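Local coordinates for protein GH26C (Muricauda sp. MAR_2010_75, PDB 6Q78) that probably hydrolyses internal beta-1,4-mannosidic linkages in mannan polysaccharides, as a family 26 glycoside hydrolase with a TIM-barrel fold, at residues Leu152-Cys157 and Ala216-Ile221; Phe206-Val211 and Val262-Phe267. All coordinates share one frame; numbering follows the deposited sequence.

How the contacts relate
Both contacts are buried, and both involve the part of the chain that runs from helix 193-208 into strand 220-223. Contact 1 joins two neighbouring parallel strands, 153-157 and 220-223, and lies nearer the centre of the molecule. Contact 2 sets the end of helix 193-208 against the start of strand 265-269, the next strand of the same sheet, and its K208 is partly exposed. Their centres are about 8 Å apart. Main-chain bonds, two waters and aliphatic packing make contact 1. The single hydrogen bond across contact 2 comes from a side-chain amide. V218 ties them together: its N probably bonds to L210 O and its O to N264 ND2.

Contact 1: Leu152-Cys157 and Ala216-Ile221; sequences LVNVFC and ALVPII
V155 and I221 form a parallel beta bridge, with CA atoms 4.5 Å apart, and the touching parts of the two segments run 62° apart. I221 is gripped at both ends of its backbone. Its N donates to N154 O (3.0 Å), in the carbonyl plane. Its O receives F156 N at 2.7 Å, nearly head-on to the carbonyl. Before the bridge the loop residue P219 stands away from N154, and two waters link them. Water 1 takes a hydrogen bond from N154 ND2 and gives one to P219 O. Water 2 does the same between N154 N and P219 O.

On one side of the sheet, V155 and I221 pack together. I221 CG1 lies beside its own backbone N (chi1 -61°), which carries CD1 towards the earlier strand. There CD1 meets V153 CG1 and V155 CG2, each at 3.9 Å. I221 CG2 rests on V155 CG1. On the other side, I220 CG2 touches both N154 CB and F156 CE1, and I220 CD1 touches F156 CD1 at 3.9 Å. The F156 ring also stacks on F117. V218 CG1 lies 3.8 Å from N154 ND2.

This is a neighbouring-strand pairing of the TIM barrel. P219 O has no direct bond from N154; the two waters bridge strand 153-157 to the loop that leads into strand 220-223, and so satisfy this carbonyl inside a buried contact.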
ATOM      1  N   LEU A 152       2.544  14.128   3.462  1.00  7.89           N
ATOM      2  CA  LEU A 152       2.171  12.972   2.663  1.00  8.31           C
ATOM      3  C   LEU A 152       1.707  11.838   3.554  1.00  6.83           C
ATOM      4  O   LEU A 152       2.026  11.775   4.743  1.00  7.39           O
ATOM      5  CB  LEU A 152       3.358  12.450   1.854  1.00  9.23           C
ATOM      6  CG  LEU A 152       3.758  13.190   0.569  1.00  9.52           C
ATOM      7  CD1 LEU A 152       4.126  14.637   0.793  1.00 11.00           C
ATOM      8  CD2 LEU A 152       4.883  12.435  -0.102  1.00  6.96           C
ATOM      9  N   VAL A 153       0.951  10.914   2.941  1.00  7.03           N
ATOM     10  CA  VAL A 153       0.553   9.650   3.559  1.00  6.48           C
ATOM     11  C   VAL A 153       1.644   8.622   3.279  1.00  6.18           C
ATOM     12  O   VAL A 153       2.200   8.578   2.189  1.00  6.91           O
ATOM     13  CB  VAL A 153      -0.786   9.212   2.957  1.00  8.00           C
ATOM     14  CG1 VAL A 153      -1.222   7.852   3.456  1.00  8.07           C
ATOM     15  CG2 VAL A 153      -1.874  10.256   3.222  1.00 10.76           C
ATOM     16  N   ASN A 154       1.925   7.750   4.255  1.00  7.48           N
ATOM     17  CA  ASN A 154       2.912   6.668   4.110  1.00  7.57           C
ATOM     18  C   ASN A 154       2.227   5.310   4.178  1.00  7.80           C
ATOM     19  O   ASN A 154       1.477   5.039   5.118  1.00  7.21           O
ATOM     20  CB  ASN A 154       3.966   6.728   5.230  1.00  7.36           C
ATOM     21  CG  ASN A 154       4.986   7.821   5.030  1.00  6.75           C
ATOM     22  OD1 ASN A 154       5.908   7.686   4.211  1.00  8.17           O
ATOM     23  ND2 ASN A 154       4.845   8.910   5.770  1.00  8.59           N
ATOM     24  N   VAL A 155       2.518   4.452   3.204  1.00  5.91           N
ATOM     25  CA  VAL A 155       2.023   3.079   3.160  1.00  5.55           C
ATOM     26  C   VAL A 155       3.229   2.144   3.101  1.00  7.45           C
ATOM     27  O   VAL A 155       4.161   2.393   2.329  1.00  8.54           O
ATOM     28  CB  VAL A 155       1.096   2.864   1.947  1.00  7.34           C
ATOM     29  CG1 VAL A 155       0.475   1.455   2.022  1.00  9.93           C
ATOM     30  CG2 VAL A 155       0.030   3.926   1.884  1.00 15.64           C
ATOM     31  N   PHE A 156       3.220   1.076   3.911  1.00  6.40           N
ATOM     32  CA  PHE A 156       4.237   0.022   3.840  1.00  5.39           C
ATOM     33  C   PHE A 156       3.633  -1.309   3.437  1.00  6.43           C
ATOM     34  O   PHE A 156       2.662  -1.764   4.064  1.00  7.87           O
ATOM     35  CB  PHE A 156       4.884  -0.233   5.205  1.00  5.69           C
ATOM     36  CG  PHE A 156       6.024   0.690   5.548  1.00  6.34           C
ATOM     37  CD1 PHE A 156       5.780   2.033   5.886  1.00  7.98           C
ATOM     38  CD2 PHE A 156       7.329   0.227   5.516  1.00  6.23           C
ATOM     39  CE1 PHE A 156       6.837   2.897   6.227  1.00  7.96           C
ATOM     40  CE2 PHE A 156       8.391   1.082   5.893  1.00  6.19           C
ATOM     41  CZ  PHE A 156       8.132   2.411   6.252  1.00  6.05           C
ATOM     42  N   CYS A 157       4.232  -1.943   2.430  1.00  5.64           N
ATOM     43  CA  CYS A 157       4.011  -3.355   2.149  1.00  5.62           C
ATOM     44  C   CYS A 157       5.183  -4.121   2.761  1.00  6.44           C
ATOM     45  O   CYS A 157       6.050  -3.538   3.428  1.00  6.67           O
ATOM     46  CB  CYS A 157       3.837  -3.606   0.643  1.00  6.43           C
ATOM     47  SG  CYS A 157       5.323  -3.196  -0.339  1.00  9.77           S
ATOM     48  N   ALA A 216       5.317  14.267  16.757  1.00 13.39           N
ATOM     49  CA  ALA A 216       4.319  13.211  16.773  1.00 10.22           C
ATOM     50  C   ALA A 216       4.853  11.961  16.063  1.00 12.75           C
ATOM     51  O   ALA A 216       5.664  12.049  15.136  1.00 11.58           O
ATOM     52  CB  ALA A 216       3.070  13.646  15.997  1.00 14.47           C
ATOM     53  N   LEU A 217       4.330  10.802  16.459  1.00 10.87           N
ATOM     54  CA  LEU A 217       4.585   9.576  15.705  1.00  8.75           C
ATOM     55  C   LEU A 217       3.949   9.623  14.315  1.00  8.87           C
ATOM     56  O   LEU A 217       2.816  10.076  14.134  1.00  9.69           O
ATOM     57  CB  LEU A 217       4.057   8.346  16.470  1.00 11.17           C
ATOM     58  CG  LEU A 217       4.806   8.026  17.768  1.00 13.72           C
ATOM     59  CD1 LEU A 217       4.151   6.864  18.517  1.00 19.39           C
ATOM     60  CD2 LEU A 217       6.237   7.672  17.418  1.00 24.31           C
ATOM     61  N   VAL A 218       4.674   9.110  13.328  1.00  9.48           N
ATOM     62  CA  VAL A 218       4.207   9.081  11.945  1.00  9.49           C
ATOM     63  C   VAL A 218       3.194   7.951  11.793  1.00  7.93           C
ATOM     64  O   VAL A 218       3.559   6.771  11.972  1.00  8.56           O
ATOM     65  CB  VAL A 218       5.375   8.817  10.981  1.00  8.26           C
ATOM     66  CG1 VAL A 218       4.847   8.703   9.541  1.00  7.91           C
ATOM     67  CG2 VAL A 218       6.436   9.910  11.117  1.00 12.07           C
ATOM     68  N   PRO A 219       1.937   8.220  11.427  1.00  7.20           N
ATOM     69  CA  PRO A 219       1.016   7.105  11.139  1.00  7.74           C
ATOM     70  C   PRO A 219       1.439   6.401   9.870  1.00  8.21           C
ATOM     71  O   PRO A 219       1.798   7.046   8.886  1.00  9.37           O
ATOM     72  CB  PRO A 219      -0.348   7.791  10.959  1.00 10.49           C
ATOM     73  CG  PRO A 219      -0.171   9.136  11.695  1.00  8.33           C
ATOM     74  CD  PRO A 219       1.249   9.525  11.403  1.00  7.81           C
ATOM     75  N   ILE A 220       1.419   5.064   9.903  1.00  7.40           N
ATOM     76  CA  ILE A 220       1.656   4.339   8.668  1.00  8.51           C
ATOM     77  C   ILE A 220       0.513   3.380   8.393  1.00  8.04           C
ATOM     78  O   ILE A 220      -0.107   2.828   9.314  1.00  8.40           O
ATOM     79  CB  ILE A 220       3.009   3.609   8.653  1.00  9.98           C
ATOM     80  CG1 ILE A 220       3.053   2.504   9.684  1.00  9.28           C
ATOM     81  CG2 ILE A 220       4.214   4.597   8.795  1.00  9.46           C
ATOM     82  CD1 ILE A 220       4.179   1.520   9.418  1.00 11.15           C
ATOM     83  N   ILE A 221       0.260   3.161   7.109  1.00  7.61           N
ATOM     84  CA  ILE A 221      -0.662   2.114   6.668  1.00  6.71           C
ATOM     85  C   ILE A 221       0.163   0.873   6.382  1.00  7.30           C
ATOM     86  O   ILE A 221       1.094   0.913   5.580  1.00  9.58           O
ATOM     87  CB  ILE A 221      -1.421   2.564   5.415  1.00  6.59           C
ATOM     88  CG1 ILE A 221      -2.250   3.835   5.709  1.00  8.13           C
ATOM     89  CG2 ILE A 221      -2.257   1.398   4.868  1.00  6.85           C
ATOM     90  CD1 ILE A 221      -2.794   4.481   4.491  1.00 11.22           C
TER
HETATM   91  O   HOH W   1       2.246   9.260   7.316  1.00 15.99           O
HETATM   92  O   HOH W   2       0.142   7.166   6.539  1.00 23.36           O

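Contact 2: Phe206-Val211 and Val262-Phe267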
ATOM      1  N   PHE A 206      10.720  -0.380  14.722  1.00  9.68           N
ATOM      2  CA  PHE A 206      10.934   0.612  13.675  1.00  8.33           C
ATOM      3  C   PHE A 206       9.767   1.583  13.628  1.00  9.98           C
ATOM      4  O   PHE A 206       9.958   2.810  13.537  1.00  9.76           O
ATOM      5  CB  PHE A 206      11.104  -0.089  12.312  1.00  7.02           C
ATOM      6  CG  PHE A 206      11.276   0.856  11.158  1.00  6.77           C
ATOM      7  CD1 PHE A 206      10.177   1.338  10.463  1.00  7.37           C
ATOM      8  CD2 PHE A 206      12.542   1.301  10.798  1.00  9.68           C
ATOM      9  CE1 PHE A 206      10.353   2.202   9.386  1.00  9.68           C
ATOM     10  CE2 PHE A 206      12.713   2.188   9.745  1.00  7.60           C
ATOM     11  CZ  PHE A 206      11.638   2.635   9.042  1.00  8.23           C
ATOM     12  N   THR A 207       8.546   1.045  13.620  1.00  7.09           N
ATOM     13  CA  THR A 207       7.374   1.912  13.476  1.00  8.22           C
ATOM     14  C   THR A 207       7.245   2.890  14.649  1.00  8.45           C
ATOM     15  O   THR A 207       6.921   4.079  14.452  1.00  8.75           O
ATOM     16  CB  THR A 207       6.139   1.025  13.350  1.00  7.06           C
ATOM     17  OG1 THR A 207       6.237   0.230  12.158  1.00  7.50           O
ATOM     18  CG2 THR A 207       4.854   1.867  13.249  1.00  9.96           C
ATOM     19  N   LYS A 208       7.505   2.427  15.880  1.00  9.12           N
ATOM     20  CA  LYS A 208       7.399   3.320  17.033  1.00 12.48           C
ATOM     21  C   LYS A 208       8.550   4.306  17.116  1.00 11.74           C
ATOM     22  O   LYS A 208       8.488   5.219  17.955  1.00 19.75           O
ATOM     23  CB  LYS A 208       7.387   2.513  18.306  1.00 14.05           C
ATOM     24  CG  LYS A 208       6.161   1.702  18.511  1.00 15.52           C
ATOM     25  CD  LYS A 208       6.365   0.939  19.825  1.00 21.67           C
ATOM     26  CE  LYS A 208       5.214   0.138  20.185  1.00 24.19           C
ATOM     27  NZ  LYS A 208       5.545  -0.451  21.525  1.00 30.82           N
ATOM     28  N   SER A 209       9.571   4.166  16.269  1.00  9.59           N
ATOM     29  CA  SER A 209      10.697   5.086  16.229  1.00 13.51           C
ATOM     30  C   SER A 209      10.441   6.267  15.312  1.00 13.57           C
ATOM     31  O   SER A 209      11.260   7.189  15.291  1.00 14.86           O
ATOM     32  CB  SER A 209      11.985   4.389  15.745  1.00 13.56           C
ATOM     33  OG  SER A 209      12.075   4.351  14.321  1.00 12.71           O
ATOM     34  N   LEU A 210       9.348   6.251  14.535  1.00 10.03           N
ATOM     35  CA  LEU A 210       9.128   7.258  13.493  1.00  8.04           C
ATOM     36  C   LEU A 210       8.517   8.501  14.120  1.00 12.76           C
ATOM     37  O   LEU A 210       7.292   8.578  14.288  1.00 12.70           O
ATOM     38  CB  LEU A 210       8.187   6.706  12.423  1.00  7.25           C
ATOM     39  CG  LEU A 210       8.683   5.469  11.704  1.00  8.58           C
ATOM     40  CD1 LEU A 210       7.574   4.939  10.791  1.00 10.46           C
ATOM     41  CD2 LEU A 210       9.949   5.830  10.860  1.00  9.52           C
ATOM     42  N   VAL A 211       9.359   9.473  14.462  1.00 10.06           N
ATOM     43  CA  VAL A 211       8.903  10.729  15.083  1.00 11.51           C
ATOM     44  C   VAL A 211       9.147  11.873  14.098  1.00 12.12           C
ATOM     45  O   VAL A 211      10.291  12.109  13.685  1.00 13.68           O
ATOM     46  CB  VAL A 211       9.590  10.989  16.433  1.00 10.79           C
ATOM     47  CG1 VAL A 211       9.077  12.332  16.987  1.00 13.96           C
ATOM     48  CG2 VAL A 211       9.332   9.845  17.403  1.00 19.82           C
ATOM     49  N   VAL A 262       1.577  -1.064  19.284  1.00 10.63           N
ATOM     50  CA  VAL A 262       1.808  -0.186  18.138  1.00  9.96           C
ATOM     51  C   VAL A 262       0.533   0.610  17.910  1.00 10.87           C
ATOM     52  O   VAL A 262      -0.495   0.057  17.509  1.00 13.29           O
ATOM     53  CB  VAL A 262       2.186  -0.956  16.873  1.00  9.50           C
ATOM     54  CG1 VAL A 262       2.343   0.034  15.695  1.00 10.68           C
ATOM     55  CG2 VAL A 262       3.516  -1.704  17.096  1.00 10.96           C
ATOM     56  N   ASN A 263       0.600   1.913  18.156  1.00  9.97           N
ATOM     57  CA  ASN A 263      -0.580   2.754  18.082  1.00 10.15           C
ATOM     58  C   ASN A 263      -0.586   3.690  16.891  1.00  8.75           C
ATOM     59  O   ASN A 263      -1.516   4.501  16.764  1.00 11.58           O
ATOM     60  CB  ASN A 263      -0.708   3.553  19.388  1.00 11.65           C
ATOM     61  CG  ASN A 263      -1.131   2.687  20.532  1.00 15.86           C
ATOM     62  OD1 ASN A 263      -1.898   1.749  20.330  1.00 14.17           O
ATOM     63  ND2 ASN A 263      -0.657   2.990  21.747  1.00 16.89           N
ATOM     64  N   ASN A 264       0.417   3.614  16.009  1.00  9.42           N
ATOM     65  CA  ASN A 264       0.477   4.500  14.851  1.00  8.81           C
ATOM     66  C   ASN A 264       0.375   3.715  13.540  1.00  7.67           C
ATOM     67  O   ASN A 264       1.108   3.956  12.584  1.00  8.20           O
ATOM     68  CB  ASN A 264       1.719   5.411  14.894  1.00  8.04           C
ATOM     69  CG  ASN A 264       3.056   4.654  15.000  1.00  8.16           C
ATOM     70  OD1 ASN A 264       3.211   3.710  15.772  1.00  9.96           O
ATOM     71  ND2 ASN A 264       4.044   5.130  14.261  1.00  7.60           N
ATOM     72  N   MET A 265      -0.551   2.759  13.486  1.00  9.62           N
ATOM     73  CA  MET A 265      -0.724   1.876  12.330  1.00  8.98           C
ATOM     74  C   MET A 265      -2.202   1.742  11.979  1.00 10.01           C
ATOM     75  O   MET A 265      -3.045   1.496  12.853  1.00 12.35           O
ATOM     76  CB  MET A 265      -0.174   0.482  12.669  1.00 12.21           C
ATOM     77  CG  MET A 265       0.172  -0.392  11.501  1.00 20.66           C
ATOM     78  SD  MET A 265       1.138  -1.808  12.133  1.00 12.88           S
ATOM     79  CE  MET A 265       2.809  -1.408  11.655  1.00 13.24           C
ATOM     80  N   LEU A 266      -2.506   1.883  10.694  1.00  8.72           N
ATOM     81  CA  LEU A 266      -3.755   1.425  10.092  1.00  7.89           C
ATOM     82  C   LEU A 266      -3.412   0.169   9.295  1.00  8.24           C
ATOM     83  O   LEU A 266      -2.265  -0.020   8.870  1.00 10.47           O
ATOM     84  CB  LEU A 266      -4.284   2.481   9.121  1.00  8.86           C
ATOM     85  CG  LEU A 266      -4.627   3.869   9.686  1.00 10.68           C
ATOM     86  CD1 LEU A 266      -5.229   4.757   8.586  1.00 10.48           C
ATOM     87  CD2 LEU A 266      -5.669   3.733  10.817  1.00 11.12           C
ATOM     88  N   PHE A 267      -4.397  -0.715   9.123  1.00  8.23           N
ATOM     89  CA  PHE A 267      -4.177  -2.019   8.495  1.00  8.50           C
ATOM     90  C   PHE A 267      -4.937  -2.131   7.181  1.00 10.15           C
ATOM     91  O   PHE A 267      -6.154  -1.892   7.141  1.00 10.88           O
ATOM     92  CB  PHE A 267      -4.623  -3.143   9.449  1.00  8.36           C
ATOM     93  CG  PHE A 267      -3.836  -3.171  10.719  1.00  8.86           C
ATOM     94  CD1 PHE A 267      -2.637  -3.872  10.792  1.00 10.80           C
ATOM     95  CD2 PHE A 267      -4.257  -2.454  11.822  1.00 11.02           C
ATOM     96  CE1 PHE A 267      -1.860  -3.868  11.966  1.00  9.88           C
ATOM     97  CE2 PHE A 267      -3.508  -2.451  12.995  1.00 11.14           C
ATOM     98  CZ  PHE A 267      -2.314  -3.169  13.050  1.00 10.56           C
TER
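T207 and N264 meet where helix 193-208 of the TIM barrel gives way to the turn leading towards strand 220-223. The second segment enters the next barrel strand, 265-269. The contact therefore packs the end of a barrel helix against the start of a strand.

The polar link is one hydrogen bond. N264 ND2 donates to T207 O at 3.1 Å, with an N-H...O angle of 174°. The acceptor lies in the plane of the N264 amide, but the donor stands above the T207 carbonyl plane, 54° out of it. The same oxygen accepts L210 N from the opposite face, so two donors hold it. N264 ND2 also donates to V218 O, and this second bond should help fix the rotation of the amide. N264 CG sits between its backbone N and carbonyl carbon (chi1 56°), which turns the amide to the helix end. The T207 hydroxyl is bound within its own helix, to I203 O.

Within the turn, F206 O also has two donors, S209 N and S209 OG. The hydroxyl bond is the shorter, with S209 OG 2.7 Å from F206 O.

The remaining contacts are van der Waals. T207 CG2 lies against the N264 amide, 3.5 Å from both ND2 and OD1. The same methyl meets V262 CG1 at 4.0 Å. M265 bends at its last torsion, and its CE comes within 3.8 Å of T207 OG1. At the partly exposed side, K208 extends past V262 and its NZ binds L260 O. Next to that nitrogen, K208 CE lies 4.0 Å from V262 CG2.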